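Local coordinates for protein RNA-dependent RNA polymerase (Toscana virus, PDB 6QW0) that probably cleaves short capped leaders from host messenger RNAs through its manganese-binding cap-snatching endonuclease domain, to prime viral transcription, at residues 164-169 with 176-181; 98-103 with 107-112; 30-35 with 56-61. One frame throughout, in Å; residues are numbered along the deposited sequence. Where two conformers were deposited one is given.

Contact 1: 164-169 with 176-181; sequences SLYIIA and VSNLDL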
loop_
_atom_site.group_PDB
_atom_site.type_symbol
_atom_site.label_atom_id
_atom_site.label_comp_id
_atom_site.label_asym_id
_atom_site.label_seq_id
_atom_site.Cartn_x
_atom_site.Cartn_y
_atom_site.Cartn_z
ATOM N N SER A 164 2.994 5.873 13.515
ATOM C CA SER A 164 1.955 6.540 12.739
ATOM C C SER A 164 1.375 5.512 11.778
ATOM O O SER A 164 2.137 4.787 11.127
ATOM C CB SER A 164 2.512 7.747 11.979
ATOM O OG SER A 164 2.944 8.753 12.882
ATOM N N LEU A 165 0.042 5.422 11.718
ATOM C CA LEU A 165 -0.641 4.401 10.926
ATOM C C LEU A 165 -1.240 5.052 9.686
ATOM O O LEU A 165 -2.095 5.935 9.804
ATOM C CB LEU A 165 -1.739 3.710 11.736
ATOM C CG LEU A 165 -2.653 2.725 11.000
ATOM C CD1 LEU A 165 -1.857 1.568 10.394
ATOM C CD2 LEU A 165 -3.726 2.191 11.955
ATOM N N TYR A 166 -0.817 4.595 8.505
ATOM C CA TYR A 166 -1.263 5.168 7.238
ATOM C C TYR A 166 -1.965 4.106 6.403
ATOM O O TYR A 166 -1.556 2.940 6.391
ATOM C CB TYR A 166 -0.090 5.748 6.435
ATOM C CG TYR A 166 0.455 7.050 6.971
ATOM C CD1 TYR A 166 -0.285 8.234 6.869
ATOM C CD2 TYR A 166 1.706 7.092 7.602
ATOM C CE1 TYR A 166 0.214 9.434 7.348
ATOM C CE2 TYR A 166 2.212 8.283 8.096
ATOM C CZ TYR A 166 1.457 9.444 7.983
ATOM O OH TYR A 166 1.954 10.636 8.460
ATOM N N ILE A 167 -2.999 4.532 5.673
ATOM C CA ILE A 167 -3.812 3.652 4.834
ATOM C C ILE A 167 -3.895 4.255 3.444
ATOM O O ILE A 167 -4.024 5.473 3.314
ATOM C CB ILE A 167 -5.246 3.489 5.381
ATOM C CG1 ILE A 167 -5.237 3.145 6.876
ATOM C CG2 ILE A 167 -6.016 2.460 4.570
ATOM C CD1 ILE A 167 -4.703 1.766 7.215
ATOM N N ILE A 168 -3.836 3.408 2.414
ATOM C CA ILE A 168 -4.217 3.802 1.055
ATOM C C ILE A 168 -5.273 2.819 0.558
ATOM O O ILE A 168 -4.982 1.624 0.413
ATOM C CB ILE A 168 -3.024 3.822 0.077
ATOM C CG1 ILE A 168 -1.840 4.595 0.663
ATOM C CG2 ILE A 168 -3.449 4.440 -1.245
ATOM C CD1 ILE A 168 -0.589 4.542 -0.220
ATOM N N ALA A 169 -6.480 3.321 0.273
ATOM C CA ALA A 169 -7.568 2.517 -0.291
ATOM C C ALA A 169 -7.907 3.032 -1.687
ATOM O O ALA A 169 -8.311 4.189 -1.834
ATOM C CB ALA A 169 -8.814 2.576 0.599
ATOM N N VAL A 176 -8.767 6.849 -1.122
ATOM C CA VAL A 176 -8.972 7.344 0.235
ATOM C C VAL A 176 -7.700 7.044 1.012
ATOM O O VAL A 176 -7.288 5.883 1.108
ATOM C CB VAL A 176 -10.195 6.706 0.901
ATOM C CG1 VAL A 176 -10.339 7.223 2.329
ATOM C CG2 VAL A 176 -11.447 7.033 0.086
ATOM N N SER A 177 -7.071 8.089 1.552
ATOM C CA SER A 177 -5.785 7.904 2.224
ATOM C C SER A 177 -5.584 9.023 3.231
ATOM O O SER A 177 -6.068 10.139 3.037
ATOM C CB SER A 177 -4.620 7.908 1.219
ATOM O OG SER A 177 -3.379 7.650 1.876
ATOM N N ASN A 178 -4.827 8.735 4.292
ATOM C CA ASN A 178 -4.398 9.801 5.186
ATOM C C ASN A 178 -2.960 10.243 4.913
ATOM O O ASN A 178 -2.433 11.093 5.640
ATOM C CB ASN A 178 -4.607 9.413 6.670
ATOM C CG ASN A 178 -3.965 8.097 7.064
ATOM O OD1 ASN A 178 -3.491 7.332 6.231
ATOM N ND2 ASN A 178 -3.970 7.821 8.367
ATOM N N LEU A 179 -2.337 9.735 3.853
ATOM C CA LEU A 179 -1.153 10.401 3.335
ATOM C C LEU A 179 -1.566 11.680 2.607
ATOM O O LEU A 179 -2.727 11.860 2.225
ATOM C CB LEU A 179 -0.376 9.477 2.391
ATOM C CG LEU A 179 0.285 8.257 3.034
ATOM C CD1 LEU A 179 0.646 7.228 1.950
ATOM C CD2 LEU A 179 1.522 8.672 3.825
ATOM N N ASP A 180 -0.598 12.574 2.412
ATOM C CA ASP A 180 -0.797 13.826 1.678
ATOM C C ASP A 180 -0.270 13.622 0.257
ATOM O O ASP A 180 0.913 13.804 -0.015
ATOM C CB ASP A 180 -0.084 14.966 2.396
ATOM C CG ASP A 180 -0.254 16.304 1.702
ATOM O OD1 ASP A 180 -1.205 16.471 0.906
ATOM O OD2 ASP A 180 0.583 17.193 1.955
ATOM N N LEU A 181 -1.159 13.237 -0.657
ATOM C CA LEU A 181 -0.758 12.759 -1.979
ATOM C C LEU A 181 -0.954 13.835 -3.037
ATOM O O LEU A 181 -1.925 14.593 -2.991
ATOM C CB LEU A 181 -1.570 11.523 -2.370
ATOM C CG LEU A 181 -1.476 10.311 -1.440
ATOM C CD1 LEU A 181 -2.498 9.266 -1.830
ATOM C CD2 LEU A 181 -0.072 9.704 -1.439
#
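The side-chain amide of N178 lies along the backbone of L165 to I167 and takes the place of a partner strand. Its OD1 receives the amide hydrogen of I167 at 2.9 Å from N, a nearly straight bond of 165°, while its ND2 gives a hydrogen to the carbonyl O of L165 at 3.0 Å. CG stands between the backbone N and the carbonyl carbon (chi1 54°), a rotation that presents both ends of the amide to the strand. One residue earlier, OG of S177 donates to the O of I167 (2.7 Å) and accepts from the N of L179, closing an ST turn. In this antiparallel hairpin, strands 163-171 and 174-177 of the mixed sheet in the PD-(D/E)XK-type nuclease fold, regular pairing ends in this direction at the I168–S177 non-hydrogen-bonded pair, next to the hydrogen-bonded pair A169–V176; beyond it, side chains continue the bonding as the second chain turns off. The side chain of L179 comes back to the strand. Its CD2 sits over one face of the Y166 ring, 3.7 Å from the centroid in a CH-pi contact, and its CD1 meets CD1 of I168 at 3.7 Å. Further out, H19 O takes a second hydrogen bond from N178 ND2, and the H19 ring lies nearly parallel to that of Y166. Helix 136-157 packs on I167, whose side chain is about 8 Å from a bound manganese ion.

Contact 2: 98-103 with 107-112; sequences FGVLEN and DSDFQS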
loop_
_atom_site.group_PDB
_atom_site.type_symbol
_atom_site.label_atom_id
_atom_site.label_comp_id
_atom_site.label_asym_id
_atom_site.label_seq_id
_atom_site.Cartn_x
_atom_site.Cartn_y
_atom_site.Cartn_z
ATOM N N PHE A 98 9.459 -5.312 16.685
ATOM C CA PHE A 98 9.250 -4.952 18.085
ATOM C C PHE A 98 9.608 -6.041 19.085
ATOM O O PHE A 98 9.769 -5.726 20.270
ATOM C CB PHE A 98 7.781 -4.558 18.318
ATOM C CG PHE A 98 7.388 -3.271 17.649
ATOM C CD1 PHE A 98 7.692 -2.051 18.231
ATOM C CD2 PHE A 98 6.726 -3.285 16.434
ATOM C CE1 PHE A 98 7.340 -0.866 17.609
ATOM C CE2 PHE A 98 6.375 -2.108 15.810
ATOM C CZ PHE A 98 6.681 -0.893 16.405
ATOM N N GLY A 99 9.722 -7.299 18.658
ATOM C CA GLY A 99 9.738 -8.400 19.606
ATOM C C GLY A 99 8.370 -8.625 20.221
ATOM O O GLY A 99 7.451 -7.834 19.989
ATOM N N VAL A 100 8.210 -9.684 21.013
ATOM C CA VAL A 100 6.913 -9.977 21.612
ATOM C C VAL A 100 6.635 -8.988 22.739
ATOM O O VAL A 100 7.551 -8.397 23.318
ATOM C CB VAL A 100 6.857 -11.427 22.124
ATOM C CG1 VAL A 100 7.216 -12.409 21.003
ATOM C CG2 VAL A 100 7.799 -11.597 23.291
ATOM N N LEU A 101 5.351 -8.812 23.050
ATOM C CA LEU A 101 4.904 -8.023 24.192
ATOM C C LEU A 101 4.529 -8.932 25.355
ATOM O O LEU A 101 4.003 -10.030 25.163
ATOM C CB LEU A 101 3.689 -7.162 23.829
ATOM C CG LEU A 101 3.866 -6.080 22.774
ATOM C CD1 LEU A 101 2.698 -5.110 22.835
ATOM C CD2 LEU A 101 5.164 -5.348 22.999
ATOM N N GLU A 102 4.777 -8.444 26.573
ATOM C CA GLU A 102 4.423 -9.161 27.800
ATOM C C GLU A 102 5.029 -10.563 27.830
ATOM O O GLU A 102 4.425 -11.503 28.354
ATOM C CB GLU A 102 2.904 -9.223 27.988
ATOM N N ASN A 103 6.219 -10.709 27.245
ATOM C CA ASN A 103 7.004 -11.945 27.321
ATOM C C ASN A 103 6.222 -13.172 26.844
ATOM O O ASN A 103 6.480 -14.294 27.286
ATOM C CB ASN A 103 7.528 -12.164 28.744
ATOM N N ASP A 107 -1.328 -13.382 18.658
ATOM C CA ASP A 107 -1.680 -13.195 17.253
ATOM C C ASP A 107 -1.217 -11.842 16.730
ATOM O O ASP A 107 -0.842 -11.721 15.558
ATOM C CB ASP A 107 -3.188 -13.353 17.063
ATOM C CG ASP A 107 -3.646 -14.796 17.203
ATOM O OD1 ASP A 107 -2.778 -15.693 17.274
ATOM O OD2 ASP A 107 -4.872 -15.032 17.243
ATOM N N SER A 108 -1.243 -10.808 17.581
ATOM C CA SER A 108 -0.819 -9.485 17.134
ATOM C C SER A 108 0.637 -9.480 16.692
ATOM O O SER A 108 1.005 -8.730 15.780
ATOM C CB SER A 108 -1.041 -8.460 18.244
ATOM O OG SER A 108 -0.239 -8.765 19.368
ATOM N N ASP A 109 1.479 -10.310 17.312
ATOM C CA ASP A 109 2.887 -10.340 16.933
ATOM C C ASP A 109 3.080 -10.804 15.498
ATOM O O ASP A 109 4.082 -10.462 14.865
ATOM C CB ASP A 109 3.667 -11.261 17.877
ATOM C CG ASP A 109 3.815 -10.681 19.263
ATOM O OD1 ASP A 109 4.338 -9.551 19.392
ATOM O OD2 ASP A 109 3.412 -11.354 20.227
ATOM N N PHE A 110 2.136 -11.580 14.974
ATOM C CA PHE A 110 2.296 -12.218 13.676
ATOM C C PHE A 110 1.430 -11.583 12.600
ATOM O O PHE A 110 1.323 -12.129 11.498
ATOM C CB PHE A 110 2.010 -13.716 13.805
ATOM C CG PHE A 110 2.825 -14.378 14.877
ATOM C CD1 PHE A 110 4.207 -14.350 14.820
ATOM C CD2 PHE A 110 2.217 -14.991 15.958
ATOM C CE1 PHE A 110 4.971 -14.947 15.808
ATOM C CE2 PHE A 110 2.976 -15.591 16.949
ATOM C CZ PHE A 110 4.353 -15.566 16.872
ATOM N N GLN A 111 0.812 -10.441 12.891
ATOM C CA GLN A 111 0.211 -9.641 11.838
ATOM C C GLN A 111 1.290 -9.029 10.956
ATOM O O GLN A 111 2.400 -8.731 11.407
ATOM C CB GLN A 111 -0.655 -8.534 12.435
ATOM C CG GLN A 111 -1.948 -9.021 13.045
ATOM C CD GLN A 111 -2.912 -7.873 13.299
ATOM O OE1 GLN A 111 -2.616 -6.964 14.076
ATOM N NE2 GLN A 111 -4.067 -7.908 12.650
ATOM N N SER A 112 0.946 -8.803 9.690
ATOM C CA SER A 112 1.906 -8.347 8.686
ATOM C C SER A 112 1.276 -7.287 7.795
ATOM O O SER A 112 0.791 -7.580 6.693
ATOM C CB SER A 112 2.412 -9.524 7.848
ATOM O OG SER A 112 3.377 -9.101 6.898
HETATM O O HOH W 1 5.483 -7.609 18.142
HETATM O O HOH W 2 2.835 -10.067 22.334
#
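D109 reaches across to V100 with its carboxylate, and the closest approach is OD1 to the CA of V100, at 3.4 Å. The CG of D109 is anti to its carbonyl carbon (chi1 -71°), which sends the carboxylate out from the short 3-10 turn 107-110 toward the chain that follows helix 94-98. V100 meets it with CB, 3.9 Å from OD2, and with CG1, which a chi1 of -55° turns away from the carbonyl carbon and sets beside the carboxylate. No direct hydrogen bond joins the segments; two waters bridge them instead. One donates to both OD1, at 2.6 Å, and the carbonyl O of G99, while the other accepts from the N of L101 at 2.9 Å and also lies against OD2. The charge itself is answered elsewhere: OD1 forms a salt bridge with R157 of helix 136-157, and OD2 accepts from the N of D106, so the negative charge is probably stabilised. G99, the first residue beyond helix 94-98, has positive phi and turns the chain out of it. This is a water-mediated contact between a 3-10 turn and the chain leaving a helix, within the connection to strand 115-118.

Contact 3: 30-35 with 56-61; sequences DTPIPA and DGQSGS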
loop_
_atom_site.group_PDB
_atom_site.type_symbol
_atom_site.label_atom_id
_atom_site.label_comp_id
_atom_site.label_asym_id
_atom_site.label_seq_id
_atom_site.Cartn_x
_atom_site.Cartn_y
_atom_site.Cartn_z
ATOM N N ASP A 30 -8.124 11.204 -20.610
ATOM C CA ASP A 30 -8.008 10.331 -21.769
ATOM C C ASP A 30 -6.521 10.091 -22.018
ATOM O O ASP A 30 -5.914 10.674 -22.918
ATOM C CB ASP A 30 -8.711 10.981 -22.946
ATOM C CG ASP A 30 -8.852 10.058 -24.119
ATOM O OD1 ASP A 30 -8.318 8.929 -24.050
ATOM O OD2 ASP A 30 -9.508 10.450 -25.100
ATOM N N THR A 31 -5.929 9.211 -21.198
ATOM C CA THR A 31 -4.530 8.794 -21.127
ATOM C C THR A 31 -4.348 7.420 -21.759
ATOM O O THR A 31 -5.168 6.524 -21.528
ATOM C CB THR A 31 -4.051 8.745 -19.671
ATOM O OG1 THR A 31 -4.245 10.024 -19.054
ATOM C CG2 THR A 31 -2.575 8.381 -19.581
ATOM N N PRO A 32 -3.297 7.216 -22.560
ATOM C CA PRO A 32 -3.068 5.887 -23.141
ATOM C C PRO A 32 -2.834 4.849 -22.057
ATOM O O PRO A 32 -2.195 5.113 -21.038
ATOM C CB PRO A 32 -1.818 6.079 -24.008
ATOM C CG PRO A 32 -1.772 7.546 -24.292
ATOM C CD PRO A 32 -2.335 8.209 -23.067
ATOM N N ILE A 33 -3.377 3.657 -22.295
ATOM C CA ILE A 33 -3.258 2.519 -21.398
ATOM C C ILE A 33 -2.468 1.447 -22.146
ATOM O O ILE A 33 -2.812 1.130 -23.287
ATOM C CB ILE A 33 -4.632 1.972 -20.972
ATOM C CG1 ILE A 33 -5.471 3.085 -20.332
ATOM C CG2 ILE A 33 -4.496 0.758 -20.057
ATOM C CD1 ILE A 33 -6.923 2.683 -20.095
ATOM N N PRO A 34 -1.402 0.894 -21.581
ATOM C CA PRO A 34 -0.570 -0.024 -22.370
ATOM C C PRO A 34 -1.262 -1.344 -22.650
ATOM O O PRO A 34 -1.990 -1.888 -21.815
ATOM C CB PRO A 34 0.672 -0.230 -21.494
ATOM C CG PRO A 34 0.143 -0.060 -20.093
ATOM C CD PRO A 34 -0.914 1.036 -20.196
ATOM N N ALA A 35 -1.022 -1.858 -23.857
ATOM C CA ALA A 35 -1.430 -3.207 -24.208
ATOM C C ALA A 35 -0.694 -4.230 -23.347
ATOM O O ALA A 35 0.369 -3.955 -22.794
ATOM C CB ALA A 35 -1.131 -3.492 -25.681
ATOM N N ASP A 56 6.385 9.778 -22.280
ATOM C CA ASP A 56 7.285 10.056 -21.170
ATOM C C ASP A 56 6.586 10.931 -20.136
ATOM O O ASP A 56 6.069 12.003 -20.463
ATOM C CB ASP A 56 8.556 10.735 -21.680
ATOM N N GLY A 57 6.531 10.449 -18.896
ATOM C CA GLY A 57 5.964 11.209 -17.804
ATOM C C GLY A 57 4.461 11.124 -17.631
ATOM O O GLY A 57 3.935 11.715 -16.677
ATOM N N GLN A 58 3.746 10.434 -18.518
ATOM C CA GLN A 58 2.317 10.228 -18.320
ATOM C C GLN A 58 2.095 9.260 -17.160
ATOM O O GLN A 58 3.015 8.577 -16.708
ATOM C CB GLN A 58 1.668 9.675 -19.589
ATOM C CG GLN A 58 1.933 8.186 -19.812
ATOM C CD GLN A 58 0.971 7.546 -20.801
ATOM O OE1 GLN A 58 0.918 7.924 -21.974
ATOM N NE2 GLN A 58 0.192 6.584 -20.325
ATOM N N SER A 59 0.853 9.191 -16.681
ATOM C CA SER A 59 0.513 8.164 -15.703
ATOM C C SER A 59 0.856 6.781 -16.248
ATOM O O SER A 59 0.676 6.498 -17.436
ATOM C CB SER A 59 -0.971 8.227 -15.336
ATOM O OG SER A 59 -1.277 9.426 -14.645
ATOM N N GLY A 60 1.383 5.927 -15.379
ATOM C CA GLY A 60 1.797 4.595 -15.749
ATOM C C GLY A 60 3.286 4.430 -15.958
ATOM O O GLY A 60 3.731 3.314 -16.246
ATOM N N SER A 61 4.070 5.498 -15.796
ATOM C CA SER A 61 5.504 5.408 -16.034
ATOM C C SER A 61 6.202 4.486 -15.046
ATOM O O SER A 61 7.331 4.066 -15.311
ATOM C CB SER A 61 6.146 6.790 -15.963
ATOM O OG SER A 61 5.933 7.366 -14.687
HETATM O O HOH W 3 -1.664 11.198 -17.208
#
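Q58 reaches from one loop to the other and touches T31 and P32 with the end of its side chain. From CB, which points toward segment 30-35, the chain first turns so that CG sits with the backbone N on one side and the carbonyl carbon on the other (chi1 77°), and beyond CG it runs out extended. CB and CG serve as the stem; contact across the segments begins at CD, which lies 3.8 Å from CG2 of T31. At the tip the two branches of the amide part company. OE1 goes to the proline ring, 3.4 Å from CD of P32 and 3.6 Å from its CG, and it also accepts a hydrogen bond from the N of A55, just before the segment. NE2 divides its hydrogens between two carbonyls. One goes to the O of P32 at 2.9 Å, bent to 146° and approaching tilted from that carbonyl's plane; the other goes to the O of S59, also at 2.9 Å and nearly along the C=O axis. Both acceptors lie close to the plane of the amide, so with A55 they fix its rotation and distinguish its oxygen end from its nitrogen end. The methyl CG2 of T31 rests 3.4 Å from NE2, while OG1 of the same threonine hydrogen-bonds to the O of I28. A water adds a looser link, accepting from the N of S59 and donating weakly to T31 OG1. Helix 183-203 covers this contact too: its F191 touches T31 and S59, and its E188 accepts from the N of G60. Here a glutamine, at the first position of the type II beta turn Q58 to S61, cross-links two surface loops, those leading into strands 36-39 and 66-68 of the small antiparallel sheet.

Overall arrangement
Along the chain the order is contact 3, contact 2, contact 1, each closing before the next opens, and all belong to the N-terminal endonuclease region of the L protein. Contact 1 is central, its centre about 9 Å from the centre of the chain, in the mixed sheet; contacts 2 and 3 lie on opposite sides of the chain's centre, their own centres about 42 Å apart and each about 24 Å from the centre of contact 1. Helix 136-157 links contacts 1 and 2, packing on the hairpin and supplying R157 to the loop. Contact 3 belongs with the three-stranded sheet and helix 183-203. A buried hairpin contact near the manganese site thus has a loop contact on either side of the chain's centre.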